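PDB 5L2P: arylesterase, which hydrolyses a broad range of aryl and short-chain esters as well as organophosphate triesters such as paraoxon, using a serine esterase machinery. Local coordinates for residues P123-D128 against K215-D220; N131-A136 against D148-F153. All coordinates share one frame; numbering follows the deposited sequence.

Interaction 1: residues P123-D128 against K215-D220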
loop_
_atom_site.group_PDB
_atom_site.type_symbol
_atom_site.label_atom_id
_atom_site.label_comp_id
_atom_site.label_asym_id
_atom_site.label_seq_id
_atom_site.Cartn_x
_atom_site.Cartn_y
_atom_site.Cartn_z
ATOM N N PRO A 123 -13.178 -31.626 7.717
ATOM C CA PRO A 123 -11.822 -31.630 7.147
ATOM C C PRO A 123 -11.528 -32.737 6.095
ATOM O O PRO A 123 -10.375 -33.104 5.927
ATOM C CB PRO A 123 -10.956 -31.841 8.401
ATOM C CG PRO A 123 -11.781 -32.781 9.202
ATOM C CD PRO A 123 -13.246 -32.474 8.914
ATOM N N THR A 124 -12.542 -33.225 5.388
ATOM C CA THR A 124 -12.390 -34.375 4.491
ATOM C C THR A 124 -11.323 -34.157 3.435
ATOM O O THR A 124 -10.415 -34.969 3.299
ATOM C CB THR A 124 -13.724 -34.704 3.767
ATOM O OG1 THR A 124 -14.771 -34.910 4.713
ATOM C CG2 THR A 124 -13.612 -35.983 2.909
ATOM N N ALA A 125 -11.403 -33.039 2.714
ATOM C CA ALA A 125 -10.370 -32.671 1.703
ATOM C C ALA A 125 -8.944 -32.671 2.248
ATOM O O ALA A 125 -8.014 -33.125 1.570
ATOM C CB ALA A 125 -10.657 -31.303 1.093
ATOM N N VAL A 126 -8.766 -32.182 3.480
ATOM C CA VAL A 126 -7.425 -32.094 4.060
ATOM C C VAL A 126 -6.862 -33.481 4.308
ATOM O O VAL A 126 -5.690 -33.766 4.010
ATOM C CB VAL A 126 -7.409 -31.300 5.380
ATOM C CG1 VAL A 126 -5.989 -31.253 5.948
ATOM C CG2 VAL A 126 -7.967 -29.895 5.146
ATOM N N TYR A 127 -7.697 -34.346 4.866
ATOM C CA TYR A 127 -7.274 -35.730 5.118
ATOM C C TYR A 127 -7.134 -36.581 3.856
ATOM O O TYR A 127 -6.262 -37.460 3.826
ATOM C CB TYR A 127 -8.187 -36.396 6.135
ATOM C CG TYR A 127 -7.930 -35.881 7.529
ATOM C CD1 TYR A 127 -6.705 -36.124 8.159
ATOM C CD2 TYR A 127 -8.887 -35.135 8.213
ATOM C CE1 TYR A 127 -6.442 -35.631 9.423
ATOM C CE2 TYR A 127 -8.635 -34.652 9.504
ATOM C CZ TYR A 127 -7.408 -34.899 10.089
ATOM O OH TYR A 127 -7.117 -34.448 11.339
ATOM N N ASP A 128 -7.948 -36.314 2.834
ATOM C CA ASP A 128 -7.783 -37.010 1.557
ATOM C C ASP A 128 -6.427 -36.700 0.950
ATOM O O ASP A 128 -5.757 -37.600 0.427
ATOM C CB ASP A 128 -8.877 -36.628 0.525
ATOM C CG ASP A 128 -10.195 -37.356 0.755
ATOM O OD1 ASP A 128 -10.308 -38.165 1.695
ATOM O OD2 ASP A 128 -11.146 -37.074 0.014
ATOM N N LYS A 215 -18.761 -21.181 3.634
ATOM C CA LYS A 215 -19.992 -21.710 4.244
ATOM C C LYS A 215 -20.309 -23.139 3.802
ATOM O O LYS A 215 -20.834 -23.933 4.580
ATOM C CB LYS A 215 -21.197 -20.843 3.889
ATOM C CG LYS A 215 -21.293 -19.537 4.645
ATOM C CD LYS A 215 -22.515 -18.763 4.174
ATOM C CE LYS A 215 -22.626 -17.399 4.859
ATOM N NZ LYS A 215 -23.256 -17.502 6.211
ATOM N N MET A 216 -20.003 -23.453 2.547
ATOM C CA MET A 216 -20.244 -24.788 1.991
ATOM C C MET A 216 -19.232 -25.808 2.497
ATOM O O MET A 216 -19.564 -26.962 2.687
ATOM C CB MET A 216 -20.180 -24.729 0.474
ATOM C CG MET A 216 -21.231 -23.815 -0.107
ATOM S SD MET A 216 -22.625 -24.772 -0.703
ATOM C CE MET A 216 -22.006 -25.211 -2.333
ATOM N N TYR A 217 -18.005 -25.357 2.735
ATOM C CA TYR A 217 -16.895 -26.220 3.141
ATOM C C TYR A 217 -16.888 -26.488 4.634
ATOM O O TYR A 217 -16.737 -27.644 5.038
ATOM C CB TYR A 217 -15.584 -25.593 2.684
ATOM C CG TYR A 217 -14.337 -26.374 2.990
ATOM C CD1 TYR A 217 -14.241 -27.712 2.640
ATOM C CD2 TYR A 217 -13.223 -25.749 3.607
ATOM C CE1 TYR A 217 -13.086 -28.424 2.913
ATOM C CE2 TYR A 217 -12.085 -26.451 3.880
ATOM C CZ TYR A 217 -12.015 -27.785 3.536
ATOM O OH TYR A 217 -10.865 -28.504 3.799
ATOM N N ILE A 218 -17.083 -25.447 5.452
ATOM C CA ILE A 218 -17.039 -25.612 6.919
ATOM C C ILE A 218 -18.348 -26.143 7.498
ATOM O O ILE A 218 -19.410 -25.993 6.892
ATOM C CB ILE A 218 -16.615 -24.326 7.680
ATOM C CG1 ILE A 218 -17.664 -23.220 7.529
ATOM C CG2 ILE A 218 -15.221 -23.897 7.229
ATOM C CD1 ILE A 218 -17.362 -22.034 8.414
ATOM N N ARG A 219 -18.252 -26.781 8.663
ATOM C CA ARG A 219 -19.415 -27.371 9.335
ATOM C C ARG A 219 -20.181 -26.313 10.112
ATOM O O ARG A 219 -21.395 -26.257 10.079
ATOM C CB ARG A 219 -18.972 -28.486 10.276
ATOM C CG ARG A 219 -18.312 -29.650 9.546
ATOM C CD ARG A 219 -17.590 -30.585 10.486
ATOM N NE ARG A 219 -16.386 -29.955 11.022
ATOM C CZ ARG A 219 -15.501 -30.572 11.778
ATOM N NH1 ARG A 219 -15.681 -31.833 12.095
ATOM N NH2 ARG A 219 -14.434 -29.929 12.203
ATOM N N ASP A 220 -19.446 -25.508 10.866
ATOM C CA ASP A 220 -20.007 -24.404 11.627
ATOM C C ASP A 220 -18.919 -23.368 11.911
ATOM O O ASP A 220 -17.753 -23.550 11.504
ATOM C CB ASP A 220 -20.631 -24.911 12.935
ATOM C CG ASP A 220 -19.645 -25.658 13.817
ATOM O OD1 ASP A 220 -18.602 -25.091 14.186
ATOM O OD2 ASP A 220 -19.936 -26.823 14.153
#
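Y217 meets A125 and V126 where the C-terminal end of helix 212-217 faces the first turn of helix 124-138, the backbones standing 8.0 Å apart between the CA atoms of P123, at the N-cap position of the latter helix, and I218, the first residue to leave helical geometry after the former. At this spacing the gap is bridged by side chains, and Y217 does most of the bridging. Its CG lies anti to the backbone N (chi1 -178°), which carries the ring across to A125 and V126. The hydroxyl end leads: Y217 OH sits 3.5 Å from V126 CG2, the two side chains meeting at about a right angle, and 3.9 Å from A125 CB. The same methyl of A125 also touches the ring carbon Y217 CE1 at 4.2 Å, approaching the ring obliquely. The V126 branch turned to Y217 OH, CG2, is anti to the carbonyl carbon and beside the backbone N (chi1 179°); V126 also packs on L161, A164 and L168 of helix 157-171. In the alpha/beta hydrolase fold that helix follows the nucleophile strand, and the side chain of Y217 is about 11 Å from that of S156, the inferred nucleophile. The ring of Y217 also stacks on W86, shortly after the H82-G83-G84 motif that probably forms the oxyanion hole. A second, more peripheral touch is made by R219. P123 CD lies over one face of its guanidinium, offset toward the rim, 4.1 Å from R219 NH1. The F122-P123 peptide bond is cis just before the helix starts, and F122 hydrogen-bonds through its backbone to Y217. The charge of R219 is engaged by a salt bridge from NH2 to D223, while K121 NZ donates hydrogen bonds to the carbonyl oxygens of M216 and I218 at the helix end.

Interaction 2: residues N131-A136 against D148-F153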
loop_
_atom_site.group_PDB
_atom_site.type_symbol
_atom_site.label_atom_id
_atom_site.label_comp_id
_atom_site.label_asym_id
_atom_site.label_seq_id
_atom_site.Cartn_x
_atom_site.Cartn_y
_atom_site.Cartn_z
ATOM N N ASN A 131 -3.582 -38.327 3.235
ATOM C CA ASN A 131 -3.520 -39.788 2.948
ATOM C C ASN A 131 -2.893 -40.117 1.603
ATOM O O ASN A 131 -2.213 -41.128 1.473
ATOM C CB ASN A 131 -4.900 -40.474 3.057
ATOM C CG ASN A 131 -5.412 -40.510 4.496
ATOM O OD1 ASN A 131 -4.631 -40.479 5.462
ATOM N ND2 ASN A 131 -6.730 -40.533 4.646
ATOM N N ALA A 132 -3.118 -39.272 0.600
ATOM C CA ALA A 132 -2.442 -39.438 -0.701
ATOM C C ALA A 132 -0.900 -39.240 -0.583
ATOM O O ALA A 132 -0.145 -39.929 -1.249
ATOM C CB ALA A 132 -3.045 -38.503 -1.721
ATOM N N ILE A 133 -0.447 -38.329 0.272
ATOM C CA ILE A 133 1.005 -38.147 0.524
ATOM C C ILE A 133 1.590 -39.365 1.233
ATOM O O ILE A 133 2.660 -39.846 0.863
ATOM C CB ILE A 133 1.300 -36.898 1.389
ATOM C CG1 ILE A 133 0.872 -35.624 0.682
ATOM C CG2 ILE A 133 2.785 -36.791 1.792
ATOM C CD1 ILE A 133 0.902 -34.436 1.615
ATOM N N VAL A 134 0.880 -39.847 2.251
ATOM C CA VAL A 134 1.289 -41.055 2.961
ATOM C C VAL A 134 1.337 -42.259 2.014
ATOM O O VAL A 134 2.274 -43.032 2.058
ATOM C CB VAL A 134 0.326 -41.354 4.132
ATOM C CG1 VAL A 134 0.586 -42.714 4.760
ATOM C CG2 VAL A 134 0.412 -40.249 5.161
ATOM N N TRP A 135 0.343 -42.389 1.133
ATOM C CA TRP A 135 0.343 -43.468 0.101
ATOM C C TRP A 135 1.556 -43.381 -0.801
ATOM O O TRP A 135 2.191 -44.373 -1.053
ATOM C CB TRP A 135 -0.946 -43.417 -0.733
ATOM C CG TRP A 135 -0.997 -44.397 -1.814
ATOM C CD1 TRP A 135 -1.490 -45.642 -1.729
ATOM C CD2 TRP A 135 -0.503 -44.244 -3.157
ATOM N NE1 TRP A 135 -1.330 -46.296 -2.924
ATOM C CE2 TRP A 135 -0.739 -45.457 -3.821
ATOM C CE3 TRP A 135 0.128 -43.216 -3.847
ATOM C CZ2 TRP A 135 -0.380 -45.678 -5.149
ATOM C CZ3 TRP A 135 0.529 -43.447 -5.169
ATOM C CH2 TRP A 135 0.256 -44.665 -5.811
ATOM N N ALA A 136 1.875 -42.192 -1.289
ATOM C CA ALA A 136 3.047 -41.990 -2.162
ATOM C C ALA A 136 4.352 -42.364 -1.468
ATOM O O ALA A 136 5.254 -42.965 -2.086
ATOM C CB ALA A 136 3.117 -40.541 -2.610
ATOM N N ASP A 148 12.689 -38.775 0.953
ATOM C CA ASP A 148 12.986 -37.437 1.514
ATOM C C ASP A 148 12.961 -36.322 0.451
ATOM O O ASP A 148 13.425 -35.189 0.722
ATOM C CB ASP A 148 14.283 -37.428 2.356
ATOM C CG ASP A 148 15.525 -37.774 1.540
ATOM O OD1 ASP A 148 15.882 -36.983 0.631
ATOM O OD2 ASP A 148 16.151 -38.821 1.831
ATOM N N LYS A 149 12.416 -36.626 -0.738
ATOM C CA LYS A 149 12.261 -35.620 -1.797
ATOM C C LYS A 149 10.810 -35.479 -2.267
ATOM O O LYS A 149 10.536 -35.366 -3.448
ATOM C CB LYS A 149 13.156 -35.927 -2.987
ATOM C CG LYS A 149 14.632 -35.847 -2.719
ATOM C CD LYS A 149 15.379 -36.205 -4.000
ATOM C CE LYS A 149 16.888 -36.269 -3.876
ATOM N NZ LYS A 149 17.402 -34.996 -3.377
ATOM N N ILE A 150 9.885 -35.450 -1.319
ATOM C CA ILE A 150 8.470 -35.254 -1.584
ATOM C C ILE A 150 8.064 -33.799 -1.324
ATOM O O ILE A 150 8.188 -33.307 -0.195
ATOM C CB ILE A 150 7.610 -36.206 -0.728
ATOM C CG1 ILE A 150 8.058 -37.657 -0.969
ATOM C CG2 ILE A 150 6.129 -36.004 -1.045
ATOM C CD1 ILE A 150 7.298 -38.705 -0.157
ATOM N N ALA A 151 7.552 -33.117 -2.356
ATOM C CA ALA A 151 7.072 -31.745 -2.211
ATOM C C ALA A 151 5.567 -31.667 -2.482
ATOM O O ALA A 151 5.006 -32.540 -3.170
ATOM C CB ALA A 151 7.792 -30.845 -3.190
ATOM N N THR A 152 4.915 -30.617 -1.960
ATOM C CA THR A 152 3.539 -30.350 -2.233
ATOM C C THR A 152 3.330 -29.047 -3.003
ATOM O O THR A 152 4.081 -28.091 -2.851
ATOM C CB THR A 152 2.719 -30.330 -0.948
ATOM O OG1 THR A 152 3.270 -29.391 -0.023
ATOM C CG2 THR A 152 2.632 -31.745 -0.326
ATOM N N PHE A 153 2.292 -29.014 -3.847
ATOM C CA PHE A 153 1.999 -27.879 -4.709
ATOM C C PHE A 153 0.484 -27.729 -4.841
ATOM O O PHE A 153 -0.243 -28.715 -4.860
ATOM C CB PHE A 153 2.659 -28.108 -6.052
ATOM C CG PHE A 153 2.296 -27.103 -7.092
ATOM C CD1 PHE A 153 1.170 -27.305 -7.893
ATOM C CD2 PHE A 153 3.099 -25.982 -7.317
ATOM C CE1 PHE A 153 0.817 -26.388 -8.881
ATOM C CE2 PHE A 153 2.751 -25.046 -8.293
ATOM C CZ PHE A 153 1.606 -25.273 -9.092
#
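Apolar contact between I133 and two residues of strand 150-155 makes up this interface, with no hydrogen bond crossing it. The closer of the two touches joins methyl to methyl: I133 CD1 reaches T152 CG2 at 3.7 Å, the side chains meeting at about a right angle. T152 offers carbon here because its CG2 lies anti to the carbonyl carbon, with OG1 set between the backbone N and the carbonyl carbon (chi1 55°). The other touch is looser, I133 CG2 standing 4.5 Å from I150 CG2, so the two branches of one isoleucine reach two residues of the strand. This is a helix laid on the central sheet of an alpha/beta hydrolase fold, in which helix 124-138 covers the strand leading to the nucleophile elbow. Packing on the neighbouring strand 77-81 widens the same layer: I133 and A132 touch M79 and A136 touches L77, while A132 also reaches I55 of strand 49-56, at the sheet's outer edge. Backbone bonding, by contrast, belongs to the sheet. I150 and T152 pair with T177 and A178 on one flank of their strand, and A151 pairs with L77 and M79 on the other.

In the fold
Followed from the N terminus, the chain passes through strands 77-81 and 108-112 before entering helix 124-138, whose first turn serves interaction 1 and whose later turns serve interaction 2. Interaction 2 closes first, a short loop that runs from 131-136 through helix 140-143 and back to strand 150-155. Interaction 1 closes much later: its loop leaves the start of the same helix, takes in strand 150-155, helix 157-171 and strand 178-182, and returns at 215-220. The smaller loop therefore lies wholly within the larger, and the two do not cross. With centres 20 Å apart, interaction 2 fixes the helix to the central sheet, while interaction 1 joins its N-terminal end to helix 212-217.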